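Long-range contacts in NS6 protease (Murine norovirus 1, PDB 4ASH), which is a trypsin-like cysteine protease that probably cleaves the norovirus polyprotein into its mature proteins: residues 5-10 and 86-91; 30-35 and 158-163; 40-45 and 60-65; 114-119 and 168-173. The protein carries 1 engineered substitution. All coordinates share one frame; numbering follows the deposited sequence.

Contact 1: residues 5-10 and 86-91; sequences VSIWSR and SVLVKR
The indole of W8 and the aliphatic chain of K90 meet because both side chains leave opposite their own carbonyl carbons: W8 has chi1 at -72°, and K90, turned the same way at chi1, then runs extended to its amino group. The two side chains slide past each other in opposite directions, so the tip of each comes near the root of the other. One result is that K90 NZ donates a hydrogen bond to W8 O at 3.0 Å, reaching the carbonyl from above its plane, 42° out of it. The amino group also bonds V11 O, so one lysine holds a carbonyl of the turn and another at the start of strand 11-14. The other result is that the benzo half of the indole lies against the strand backbone. L88 CB sits over one ring face in a CH-pi contact, 4.0 Å from the centroid of the six-membered ring, and W8 CH2 comes to 3.5 Å from L88 CA. At the ring edge W8 CZ3 is 3.4 Å from V89 O, and W8 CE3 is 3.9 Å from K90 CG. Further in, I7 crosses L88 at about a right angle, its CG2 3.9 Å from L88 CD1. L88 itself centres an inverse gamma turn within the strand, closed by a weak bond from V89 N to V87 O. The whole is a short 3-10 turn, leading into strand 11-14 of the five-stranded sheet, laid on strand 84-90 of the other sheet; it bridges the two sheets of a trypsin-like fold.

Contact 2: residues 30-35 and 158-163; sequences AKHVAP and VHVAAT
A30 and V160 form the compact part of this contact. A30 CB points at the strand and fits between its side chains and backbone: V160 CG1 is 3.8 Å away and H159 O 4.0 Å, while V158 CG2 reaches in from the other valine to lie 3.9 Å from A30 N. The packing is thus methyl against methyl and methyl against backbone, with A30 and V158 buried and V160 at the border. H32 makes the looser, more exposed side. Its imidazole is carried towards the strand with CG placed between the backbone N and the carbonyl carbon (chi1 78°), and it crosses V160 obliquely. H32 CE1 comes to 3.5 Å from V160 O and 4.1 Å from V160 CB. Within its own segment, V33 CG1 covers one ring face, offset toward the rim, and H32 ND1 is hydrogen-bonded to D56 OD2, which restrains the ring's rotation. V160 and A161 both face I170 in a classic beta bulge. On the same strand H159 ND1 bonds the hydroxyl of Y145, an arrangement consistent with the histidine of the S1 pocket in 3C-like proteases. H32 and residues 159-163 also touch a neighbouring molecule in the crystal. A histidine backed by D56, set beside a strand that in relatives lines the substrate groove, is consistent with the histidine-acid pair of the chymotrypsin-like active site, which lies between two beta barrels.

Contact 3: residues 40-45 and 60-65; sequences EIFGRK and YYFTSA
Residues I41 to R44 form a type I' beta turn, pinned by paired backbone bonds between I41 and R44, with F42 and G43 at positive phi; it sends the side chains of I41, F42 and R44 towards the end of strand 57-62 and the loop that follows it. R44 carries the polar half of the contact. Its chain is bent at chi2 (-75°), which folds it past F62 and brings the guanidinium to the backbone beyond the strand. There R44 NH1 donates to S64 O at 2.8 Å in an almost straight bond (171°), and R44 NH2 donates to A65 O at 2.9 Å. Both acceptors lie near the guanidinium plane, whereas each donor sits above the plane of the carbonyl it meets. Two bonds to successive carbonyls fix the rotation of the group, and a water that accepts from S64 N also takes a weak bond from R44 NH1. On the way, R44 CB passes 4.0 Å from F62 CE2 at the ring edge, the guanidinium and ring planes being nearly perpendicular. The apolar half is centred on I41, whose CD1 touches Y60 CE2 at 3.5 Å and lies 3.9 Å from F62 CZ, again at the ring edge. F42 crosses F62 at about a right angle and offers its own edge, with CD2 3.8 Å from F62 CZ. Around them the aromatic cluster widens: F42 meets F27 of strand 26-30 edge-to-face, F62 meets F49 of strand 49-54, and Y60 reaches F14 of strand 11-14.

Contact 4: residues 114-119 and 168-173; sequences AVVHGQ and TVIAAT
Backbone bonds of H117 with T173 and of Q119 with A171 join strands 114-123 and 168-172, antiparallel neighbours in the second sheet of this trypsin-like fold. The short segments are strongly twisted, their directions 114° apart, yet the antiparallel pairing holds: Q119 and A171 form a hydrogen-bonded pair, with Q119 N to A171 O at 2.8 Å and A171 N to Q119 O at 3.0 Å, next to the non-hydrogen-bonded pair of G118 and A172. T173 N then donates to H117 O at 3.1 Å. The side chain of T173 leans over the glycine. Its CB is 4.4 Å from G118 CA; from there T173 CG2, opposite the carbonyl carbon, lies 4.1 Å from G118 CA. T173 OG1, set between backbone N and carbonyl carbon by a chi1 of 59°, comes to 3.6 Å from H117 O, with G118 CA its next neighbour. OG1 also has a weak bond to N77. On the apolar side V116 CG1 packs on A172 CB at 3.9 Å, while the side-chain amide of Q119 turns to other partners, NE2 to G104 O and OE1 to C79 N. A water bridges G118 and T173, donating to G118 O and accepting from T173 OG1 at 3.1 Å.

Overall arrangement
Contacts 2 and 4 lie deepest and are linked directly: strands 152-162 and 168-172 are neighbours in the second sheet, with V158 O near A172 N and V160 packed on A172. Contact 4 depends on backbone pairing, whereas contact 2, across the groove between the sheets, relies on methyl packing beside a histidine. Contact 1 is partly buried and also brings the two sheets together, but with an indole face and a lysine-to-carbonyl bond. Contact 3, farthest from the centre of the chain, stays within the first half of the molecule and combines aromatic packing with an arginine grip; it meets contact 2 where A34 CB touches Y60 OH.

Contact 1: residues 5-10 and 86-91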
loop_
_atom_site.group_PDB
_atom_site.type_symbol
_atom_site.label_atom_id
_atom_site.label_comp_id
_atom_site.label_asym_id
_atom_site.label_seq_id
_atom_site.Cartn_x
_atom_site.Cartn_y
_atom_site.Cartn_z
ATOM N N VAL A 5 16.218 -3.009 7.401
ATOM C CA VAL A 5 15.541 -3.200 8.682
ATOM C C VAL A 5 14.713 -1.989 9.126
ATOM O O VAL A 5 13.648 -2.146 9.730
ATOM C CB VAL A 5 16.547 -3.583 9.801
ATOM C CG1 VAL A 5 17.816 -2.747 9.699
ATOM C CG2 VAL A 5 15.906 -3.441 11.176
ATOM N N SER A 6 15.196 -0.786 8.819
ATOM C CA SER A 6 14.560 0.441 9.296
ATOM C C SER A 6 13.234 0.734 8.590
ATOM O O SER A 6 12.444 1.555 9.055
ATOM C CB SER A 6 15.503 1.634 9.115
ATOM O OG SER A 6 15.684 1.917 7.737
ATOM N N ILE A 7 12.990 0.063 7.472
ATOM C CA ILE A 7 11.779 0.311 6.696
ATOM C C ILE A 7 10.530 -0.115 7.471
ATOM O O ILE A 7 9.446 0.434 7.285
ATOM C CB ILE A 7 11.825 -0.422 5.336
ATOM C CG1 ILE A 7 10.861 0.220 4.334
ATOM C CG2 ILE A 7 11.534 -1.911 5.513
ATOM C CD1 ILE A 7 11.038 -0.278 2.914
ATOM N N TRP A 8 10.677 -1.107 8.339
ATOM C CA TRP A 8 9.525 -1.623 9.061
ATOM C C TRP A 8 8.915 -0.633 10.058
ATOM O O TRP A 8 7.723 -0.700 10.353
ATOM C CB TRP A 8 9.901 -2.925 9.779
ATOM C CG TRP A 8 10.085 -4.070 8.839
ATOM C CD1 TRP A 8 11.257 -4.516 8.298
ATOM C CD2 TRP A 8 9.054 -4.894 8.302
ATOM N NE1 TRP A 8 11.018 -5.577 7.457
ATOM C CE2 TRP A 8 9.672 -5.831 7.440
ATOM C CE3 TRP A 8 7.671 -4.933 8.458
ATOM C CZ2 TRP A 8 8.954 -6.814 6.765
ATOM C CZ3 TRP A 8 6.952 -5.919 7.779
ATOM C CH2 TRP A 8 7.598 -6.838 6.945
ATOM N N SER A 9 9.714 0.293 10.582
ATOM C CA SER A 9 9.163 1.242 11.543
ATOM C C SER A 9 8.195 2.207 10.858
ATOM O O SER A 9 7.449 2.922 11.539
ATOM C CB SER A 9 10.274 2.019 12.261
ATOM O OG SER A 9 10.762 3.048 11.432
ATOM N N ARG A 10 8.189 2.175 9.520
ATOM C CA ARG A 10 7.296 2.980 8.679
ATOM C C ARG A 10 5.901 2.374 8.567
ATOM O O ARG A 10 4.962 3.048 8.124
ATOM C CB ARG A 10 7.838 3.102 7.245
ATOM C CG ARG A 10 9.141 3.865 7.056
ATOM C CD ARG A 10 9.498 3.845 5.573
ATOM N NE ARG A 10 10.822 4.394 5.322
ATOM C CZ ARG A 10 11.058 5.527 4.674
ATOM N NH1 ARG A 10 10.055 6.236 4.157
ATOM N NH2 ARG A 10 12.306 5.933 4.519
ATOM N N SER A 86 7.854 -7.182 -2.606
ATOM C CA SER A 86 7.695 -7.717 -1.265
ATOM C C SER A 86 6.560 -6.989 -0.560
ATOM O O SER A 86 6.544 -5.757 -0.524
ATOM C CB SER A 86 9.002 -7.538 -0.489
ATOM O OG SER A 86 8.872 -7.978 0.846
ATOM N N VAL A 87 5.610 -7.741 -0.005
ATOM C CA VAL A 87 4.571 -7.142 0.815
ATOM C C VAL A 87 5.096 -7.133 2.243
ATOM O O VAL A 87 5.381 -8.192 2.808
ATOM C CB VAL A 87 3.248 -7.921 0.791
ATOM C CG1 VAL A 87 2.164 -7.089 1.440
ATOM C CG2 VAL A 87 2.841 -8.256 -0.644
ATOM N N LEU A 88 5.244 -5.943 2.813
ATOM C CA LEU A 88 5.740 -5.814 4.181
ATOM C C LEU A 88 4.568 -5.937 5.140
ATOM O O LEU A 88 4.004 -4.945 5.592
ATOM C CB LEU A 88 6.432 -4.469 4.367
ATOM C CG LEU A 88 7.532 -4.107 3.366
ATOM C CD1 LEU A 88 8.208 -2.784 3.777
ATOM C CD2 LEU A 88 8.556 -5.215 3.242
ATOM N N VAL A 89 4.162 -7.174 5.411
ATOM C CA VAL A 89 3.038 -7.408 6.315
ATOM C C VAL A 89 3.479 -7.334 7.766
ATOM O O VAL A 89 4.378 -8.063 8.181
ATOM C CB VAL A 89 2.415 -8.788 6.093
ATOM C CG1 VAL A 89 1.364 -9.067 7.150
ATOM C CG2 VAL A 89 1.800 -8.872 4.708
ATOM N N LYS A 90 2.848 -6.456 8.530
ATOM C CA LYS A 90 2.952 -6.559 9.992
ATOM C C LYS A 90 1.689 -7.176 10.527
ATOM O O LYS A 90 0.608 -6.919 10.010
ATOM C CB LYS A 90 3.112 -5.187 10.634
ATOM C CG LYS A 90 4.529 -4.677 10.677
ATOM C CD LYS A 90 4.628 -3.529 11.680
ATOM C CE LYS A 90 6.040 -3.004 11.772
ATOM N NZ LYS A 90 6.084 -1.778 12.624
ATOM N N ARG A 91 1.826 -7.972 11.590
ATOM C CA ARG A 91 0.677 -8.483 12.320
ATOM C C ARG A 91 0.579 -7.718 13.633
ATOM O O ARG A 91 1.541 -7.073 14.041
ATOM C CB ARG A 91 0.835 -9.979 12.557
ATOM C CG ARG A 91 0.844 -10.817 11.262
ATOM C CD ARG A 91 -0.564 -11.035 10.715
ATOM N NE ARG A 91 -0.620 -11.202 9.253
ATOM C CZ ARG A 91 -0.324 -12.317 8.589
ATOM N NH1 ARG A 91 0.088 -13.403 9.231
ATOM N NH2 ARG A 91 -0.425 -12.340 7.258
#

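Contact 2: residues 30-35 and 158-163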
loop_
_atom_site.group_PDB
_atom_site.type_symbol
_atom_site.label_atom_id
_atom_site.label_comp_id
_atom_site.label_asym_id
_atom_site.label_seq_id
_atom_site.Cartn_x
_atom_site.Cartn_y
_atom_site.Cartn_z
ATOM N N ALA A 30 -4.928 1.896 2.768
ATOM C CA ALA A 30 -6.093 1.457 2.025
ATOM C C ALA A 30 -7.292 2.275 2.490
ATOM O O ALA A 30 -7.572 2.353 3.682
ATOM C CB ALA A 30 -6.337 -0.027 2.275
ATOM N N LYS A 31 -8.001 2.890 1.555
ATOM C CA LYS A 31 -9.181 3.670 1.902
ATOM C C LYS A 31 -10.143 2.925 2.834
ATOM O O LYS A 31 -10.649 3.493 3.815
ATOM C CB LYS A 31 -9.914 4.140 0.636
ATOM C CG LYS A 31 -11.049 5.104 0.945
ATOM C CD LYS A 31 -11.754 5.573 -0.311
ATOM C CE LYS A 31 -12.828 6.594 0.031
ATOM N NZ LYS A 31 -13.278 7.348 -1.174
ATOM N N HIS A 32 -10.370 1.644 2.555
ATOM C CA HIS A 32 -11.380 0.894 3.296
ATOM C C HIS A 32 -11.029 0.593 4.752
ATOM O O HIS A 32 -11.905 0.161 5.501
ATOM C CB HIS A 32 -11.801 -0.387 2.559
ATOM C CG HIS A 32 -10.829 -1.516 2.673
ATOM N ND1 HIS A 32 -9.800 -1.717 1.776
ATOM C CD2 HIS A 32 -10.756 -2.539 3.560
ATOM C CE1 HIS A 32 -9.127 -2.801 2.114
ATOM N NE2 HIS A 32 -9.691 -3.325 3.192
ATOM N N VAL A 33 -9.778 0.818 5.160
ATOM C CA VAL A 33 -9.411 0.575 6.554
ATOM C C VAL A 33 -9.308 1.870 7.351
ATOM O O VAL A 33 -9.280 1.849 8.580
ATOM C CB VAL A 33 -8.085 -0.222 6.719
ATOM C CG1 VAL A 33 -8.105 -1.515 5.912
ATOM C CG2 VAL A 33 -6.872 0.639 6.367
ATOM N N ALA A 34 -9.273 3.003 6.656
ATOM C CA ALA A 34 -8.960 4.261 7.317
ATOM C C ALA A 34 -10.045 4.708 8.288
ATOM O O ALA A 34 -11.221 4.408 8.096
ATOM C CB ALA A 34 -8.701 5.345 6.287
ATOM N N PRO A 35 -9.641 5.441 9.334
ATOM C CA PRO A 35 -10.619 6.086 10.215
ATOM C C PRO A 35 -11.482 7.022 9.384
ATOM O O PRO A 35 -11.048 7.453 8.311
ATOM C CB PRO A 35 -9.747 6.903 11.167
ATOM C CG PRO A 35 -8.419 6.232 11.157
ATOM C CD PRO A 35 -8.256 5.713 9.748
ATOM N N VAL A 158 -0.444 -0.337 -1.877
ATOM C CA VAL A 158 -0.786 -0.909 -0.584
ATOM C C VAL A 158 -1.694 -2.127 -0.731
ATOM O O VAL A 158 -2.520 -2.207 -1.643
ATOM C CB VAL A 158 -1.453 0.129 0.354
ATOM C CG1 VAL A 158 -0.489 1.289 0.664
ATOM C CG2 VAL A 158 -2.745 0.664 -0.217
ATOM N N HIS A 159 -1.558 -3.071 0.197
ATOM C CA HIS A 159 -2.366 -4.282 0.122
ATOM C C HIS A 159 -3.845 -3.974 0.337
ATOM O O HIS A 159 -4.211 -3.255 1.270
ATOM C CB HIS A 159 -1.921 -5.258 1.198
ATOM C CG HIS A 159 -2.631 -6.574 1.099
ATOM N ND1 HIS A 159 -2.522 -7.361 -0.011
ATOM C CD2 HIS A 159 -3.500 -7.188 1.940
ATOM C CE1 HIS A 159 -3.259 -8.455 0.156
ATOM N NE2 HIS A 159 -3.876 -8.362 1.316
ATOM N N VAL A 160 -4.718 -4.530 -0.503
ATOM C CA VAL A 160 -6.146 -4.332 -0.245
ATOM C C VAL A 160 -7.011 -5.595 -0.244
ATOM O O VAL A 160 -8.006 -5.650 0.470
ATOM C CB VAL A 160 -6.772 -3.279 -1.177
ATOM C CG1 VAL A 160 -6.043 -1.954 -1.004
ATOM C CG2 VAL A 160 -6.733 -3.758 -2.647
ATOM N N ALA A 161 -6.646 -6.582 -1.051
ATOM C CA ALA A 161 -7.507 -7.768 -1.222
ATOM C C ALA A 161 -6.757 -9.035 -1.583
ATOM O O ALA A 161 -5.608 -8.997 -2.029
ATOM C CB ALA A 161 -8.591 -7.487 -2.260
ATOM N N ALA A 162 -7.417 -10.174 -1.365
ATOM C CA ALA A 162 -6.856 -11.470 -1.717
ATOM C C ALA A 162 -7.983 -12.466 -1.942
ATOM O O ALA A 162 -9.131 -12.220 -1.566
ATOM C CB ALA A 162 -5.922 -11.964 -0.613
ATOM N N THR A 163 -7.652 -13.589 -2.568
ATOM C CA THR A 163 -8.564 -14.721 -2.607
ATOM C C THR A 163 -8.404 -15.510 -1.314
ATOM O O THR A 163 -7.331 -15.504 -0.719
ATOM C CB THR A 163 -8.284 -15.599 -3.842
ATOM O OG1 THR A 163 -6.914 -16.021 -3.841
ATOM C CG2 THR A 163 -8.530 -14.803 -5.099
#

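Contact 3: residues 40-45 and 60-65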
loop_
_atom_site.group_PDB
_atom_site.type_symbol
_atom_site.label_atom_id
_atom_site.label_comp_id
_atom_site.label_asym_id
_atom_site.label_seq_id
_atom_site.Cartn_x
_atom_site.Cartn_y
_atom_site.Cartn_z
ATOM N N GLU A 40 -9.036 13.083 13.991
ATOM C CA GLU A 40 -7.685 13.474 14.372
ATOM C C GLU A 40 -6.763 12.248 14.321
ATOM O O GLU A 40 -7.084 11.195 14.882
ATOM C CB GLU A 40 -7.675 14.114 15.764
ATOM C CG GLU A 40 -6.285 14.364 16.310
ATOM C CD GLU A 40 -6.308 14.998 17.691
ATOM O OE1 GLU A 40 -7.346 15.586 18.067
ATOM O OE2 GLU A 40 -5.284 14.905 18.399
ATOM N N ILE A 41 -5.639 12.365 13.620
ATOM C CA ILE A 41 -4.698 11.243 13.532
ATOM C C ILE A 41 -3.265 11.678 13.812
ATOM O O ILE A 41 -2.856 12.768 13.426
ATOM C CB ILE A 41 -4.760 10.560 12.157
ATOM C CG1 ILE A 41 -4.540 11.591 11.048
ATOM C CG2 ILE A 41 -6.095 9.831 11.969
ATOM C CD1 ILE A 41 -4.484 10.995 9.655
ATOM N N PHE A 42 -2.508 10.824 14.496
ATOM C CA PHE A 42 -1.126 11.128 14.864
ATOM C C PHE A 42 -0.995 12.480 15.556
ATOM O O PHE A 42 0.009 13.180 15.389
ATOM C CB PHE A 42 -0.215 11.073 13.636
ATOM C CG PHE A 42 -0.413 9.853 12.796
ATOM C CD1 PHE A 42 -0.392 8.586 13.364
ATOM C CD2 PHE A 42 -0.637 9.969 11.433
ATOM C CE1 PHE A 42 -0.584 7.457 12.594
ATOM C CE2 PHE A 42 -0.830 8.843 10.647
ATOM C CZ PHE A 42 -0.806 7.584 11.221
ATOM N N GLY A 43 -2.022 12.844 16.316
ATOM C CA GLY A 43 -2.003 14.068 17.098
ATOM C C GLY A 43 -2.234 15.303 16.239
ATOM O O GLY A 43 -1.996 16.427 16.682
ATOM N N ARG A 44 -2.685 15.099 15.004
ATOM C CA ARG A 44 -2.928 16.215 14.094
ATOM C C ARG A 44 -4.408 16.328 13.730
ATOM O O ARG A 44 -5.066 15.330 13.439
ATOM C CB ARG A 44 -2.079 16.059 12.827
ATOM C CG ARG A 44 -0.593 15.895 13.099
ATOM C CD ARG A 44 0.080 17.223 13.500
ATOM N NE ARG A 44 1.502 17.024 13.759
ATOM C CZ ARG A 44 2.453 17.111 12.828
ATOM N NH1 ARG A 44 2.141 17.415 11.569
ATOM N NH2 ARG A 44 3.716 16.886 13.162
ATOM N N LYS A 45 -4.931 17.548 13.740
ATOM C CA LYS A 45 -6.335 17.764 13.408
ATOM C C LYS A 45 -6.528 17.958 11.910
ATOM O O LYS A 45 -5.614 18.401 11.215
ATOM C CB LYS A 45 -6.882 18.983 14.153
ATOM C CG LYS A 45 -6.843 18.891 15.671
ATOM C CD LYS A 45 -7.343 20.190 16.285
ATOM C CE LYS A 45 -7.242 20.183 17.799
ATOM N NZ LYS A 45 -7.618 21.508 18.373
ATOM N N TYR A 60 -2.370 10.736 2.813
ATOM C CA TYR A 60 -2.407 11.894 3.696
ATOM C C TYR A 60 -1.119 12.664 3.546
ATOM O O TYR A 60 -0.040 12.071 3.567
ATOM C CB TYR A 60 -2.501 11.440 5.153
ATOM C CG TYR A 60 -3.762 10.705 5.504
ATOM C CD1 TYR A 60 -3.902 9.358 5.207
ATOM C CD2 TYR A 60 -4.788 11.341 6.176
ATOM C CE1 TYR A 60 -5.058 8.666 5.546
ATOM C CE2 TYR A 60 -5.947 10.656 6.521
ATOM C CZ TYR A 60 -6.072 9.321 6.201
ATOM O OH TYR A 60 -7.213 8.625 6.559
ATOM N N TYR A 61 -1.230 13.980 3.388
ATOM C CA TYR A 61 -0.057 14.837 3.362
ATOM C C TYR A 61 -0.087 15.831 4.524
ATOM O O TYR A 61 -1.043 16.595 4.679
ATOM C CB TYR A 61 0.055 15.584 2.023
ATOM C CG TYR A 61 1.119 16.665 2.077
ATOM C CD1 TYR A 61 2.468 16.344 1.960
ATOM C CD2 TYR A 61 0.780 17.988 2.313
ATOM C CE1 TYR A 61 3.453 17.324 2.049
ATOM C CE2 TYR A 61 1.757 18.975 2.400
ATOM C CZ TYR A 61 3.088 18.637 2.266
ATOM O OH TYR A 61 4.054 19.616 2.341
ATOM N N PHE A 62 0.972 15.817 5.327
ATOM C CA PHE A 62 1.076 16.673 6.501
ATOM C C PHE A 62 2.022 17.826 6.205
ATOM O O PHE A 62 3.175 17.608 5.846
ATOM C CB PHE A 62 1.585 15.865 7.703
ATOM C CG PHE A 62 0.652 14.764 8.130
ATOM C CD1 PHE A 62 0.676 13.534 7.488
ATOM C CD2 PHE A 62 -0.250 14.961 9.171
ATOM C CE1 PHE A 62 -0.180 12.509 7.868
ATOM C CE2 PHE A 62 -1.110 13.948 9.550
ATOM C CZ PHE A 62 -1.079 12.725 8.894
ATOM N N THR A 63 1.525 19.050 6.355
ATOM C CA THR A 63 2.333 20.245 6.124
ATOM C C THR A 63 3.626 20.224 6.939
ATOM O O THR A 63 4.707 20.558 6.433
ATOM C CB THR A 63 1.539 21.511 6.470
ATOM O OG1 THR A 63 0.313 21.515 5.725
ATOM C CG2 THR A 63 2.345 22.746 6.108
ATOM N N SER A 64 3.502 19.872 8.210
ATOM C CA SER A 64 4.654 19.711 9.084
ATOM C C SER A 64 4.945 18.233 9.238
ATOM O O SER A 64 4.027 17.447 9.435
ATOM C CB SER A 64 4.378 20.311 10.464
ATOM O OG SER A 64 4.161 21.704 10.366
ATOM N N ALA A 65 6.214 17.851 9.158
ATOM C CA ALA A 65 6.557 16.427 9.218
ATOM C C ALA A 65 6.047 15.793 10.508
ATOM O O ALA A 65 6.162 16.380 11.598
ATOM C CB ALA A 65 8.045 16.233 9.100
HETATM O O HOH W 1 0.742 19.200 9.798
#

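Contact 4: residues 114-119 and 168-173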
loop_
_atom_site.group_PDB
_atom_site.type_symbol
_atom_site.label_atom_id
_atom_site.label_comp_id
_atom_site.label_asym_id
_atom_site.label_seq_id
_atom_site.Cartn_x
_atom_site.Cartn_y
_atom_site.Cartn_z
ATOM N N ALA A 114 -16.995 -2.140 -4.733
ATOM C CA ALA A 114 -16.009 -1.118 -5.069
ATOM C C ALA A 114 -15.212 -1.457 -6.324
ATOM O O ALA A 114 -15.085 -2.620 -6.701
ATOM C CB ALA A 114 -15.069 -0.893 -3.904
ATOM N N VAL A 115 -14.680 -0.421 -6.964
ATOM C CA VAL A 115 -13.761 -0.584 -8.085
ATOM C C VAL A 115 -12.391 -0.031 -7.690
ATOM O O VAL A 115 -12.258 1.140 -7.330
ATOM C CB VAL A 115 -14.281 0.110 -9.366
ATOM C CG1 VAL A 115 -13.190 0.162 -10.427
ATOM C CG2 VAL A 115 -15.524 -0.600 -9.895
ATOM N N VAL A 116 -11.381 -0.892 -7.739
ATOM C CA VAL A 116 -10.048 -0.577 -7.242
ATOM C C VAL A 116 -9.073 -0.441 -8.405
ATOM O O VAL A 116 -8.859 -1.383 -9.142
ATOM C CB VAL A 116 -9.520 -1.705 -6.339
ATOM C CG1 VAL A 116 -8.093 -1.406 -5.865
ATOM C CG2 VAL A 116 -10.459 -1.938 -5.157
ATOM N N HIS A 117 -8.453 0.719 -8.558
ATOM C CA HIS A 117 -7.363 0.819 -9.511
ATOM C C HIS A 117 -6.152 0.237 -8.824
ATOM O O HIS A 117 -5.755 0.697 -7.757
ATOM C CB HIS A 117 -7.103 2.275 -9.888
ATOM C CG HIS A 117 -8.334 3.009 -10.304
ATOM N ND1 HIS A 117 -8.975 2.761 -11.496
ATOM C CD2 HIS A 117 -9.054 3.969 -9.678
ATOM C CE1 HIS A 117 -10.031 3.548 -11.596
ATOM N NE2 HIS A 117 -10.103 4.290 -10.506
ATOM N N GLY A 118 -5.570 -0.802 -9.400
ATOM C CA GLY A 118 -4.454 -1.434 -8.727
ATOM C C GLY A 118 -3.680 -2.379 -9.608
ATOM O O GLY A 118 -3.785 -2.338 -10.834
ATOM N N GLN A 119 -2.894 -3.235 -8.971
ATOM C CA GLN A 119 -2.074 -4.182 -9.690
ATOM C C GLN A 119 -2.270 -5.544 -9.070
ATOM O O GLN A 119 -2.247 -5.688 -7.845
ATOM C CB GLN A 119 -0.600 -3.778 -9.644
ATOM C CG GLN A 119 0.251 -4.510 -10.677
ATOM C CD GLN A 119 1.593 -3.853 -10.920
ATOM O OE1 GLN A 119 1.895 -2.791 -10.364
ATOM N NE2 GLN A 119 2.409 -4.476 -11.764
ATOM N N THR A 168 -3.517 -15.211 -5.216
ATOM C CA THR A 168 -3.764 -13.911 -5.846
ATOM C C THR A 168 -3.978 -12.820 -4.803
ATOM O O THR A 168 -4.774 -12.979 -3.883
ATOM C CB THR A 168 -4.992 -13.951 -6.761
ATOM O OG1 THR A 168 -4.803 -14.949 -7.772
ATOM C CG2 THR A 168 -5.225 -12.590 -7.419
ATOM N N VAL A 169 -3.250 -11.717 -4.953
ATOM C CA VAL A 169 -3.416 -10.542 -4.104
ATOM C C VAL A 169 -3.595 -9.314 -5.006
ATOM O O VAL A 169 -3.283 -9.360 -6.196
ATOM C CB VAL A 169 -2.210 -10.333 -3.171
ATOM C CG1 VAL A 169 -2.164 -11.436 -2.108
ATOM C CG2 VAL A 169 -0.915 -10.317 -3.971
ATOM N N ILE A 170 -4.123 -8.233 -4.436
ATOM C CA ILE A 170 -4.290 -6.969 -5.153
ATOM C C ILE A 170 -3.683 -5.849 -4.331
ATOM O O ILE A 170 -3.989 -5.715 -3.143
ATOM C CB ILE A 170 -5.786 -6.610 -5.366
ATOM C CG1 ILE A 170 -6.552 -7.779 -6.002
ATOM C CG2 ILE A 170 -5.925 -5.297 -6.178
ATOM C CD1 ILE A 170 -6.068 -8.182 -7.403
ATOM N N ALA A 171 -2.834 -5.051 -4.967
ATOM C CA ALA A 171 -2.343 -3.823 -4.369
ATOM C C ALA A 171 -3.076 -2.667 -5.025
ATOM O O ALA A 171 -3.165 -2.600 -6.253
ATOM C CB ALA A 171 -0.849 -3.695 -4.588
ATOM N N ALA A 172 -3.623 -1.767 -4.218
ATOM C CA ALA A 172 -4.176 -0.539 -4.765
ATOM C C ALA A 172 -3.020 0.396 -5.073
ATOM O O ALA A 172 -2.052 0.456 -4.316
ATOM C CB ALA A 172 -5.148 0.097 -3.784
ATOM N N THR A 173 -3.105 1.078 -6.215
ATOM C CA THR A 173 -2.089 2.054 -6.600
ATOM C C THR A 173 -2.698 3.449 -6.656
ATOM O O THR A 173 -3.914 3.611 -6.624
ATOM C CB THR A 173 -1.464 1.695 -7.950
ATOM O OG1 THR A 173 -2.491 1.655 -8.949
ATOM C CG2 THR A 173 -0.797 0.326 -7.875
HETATM O O HOH W 2 -3.180 0.481 -11.772
#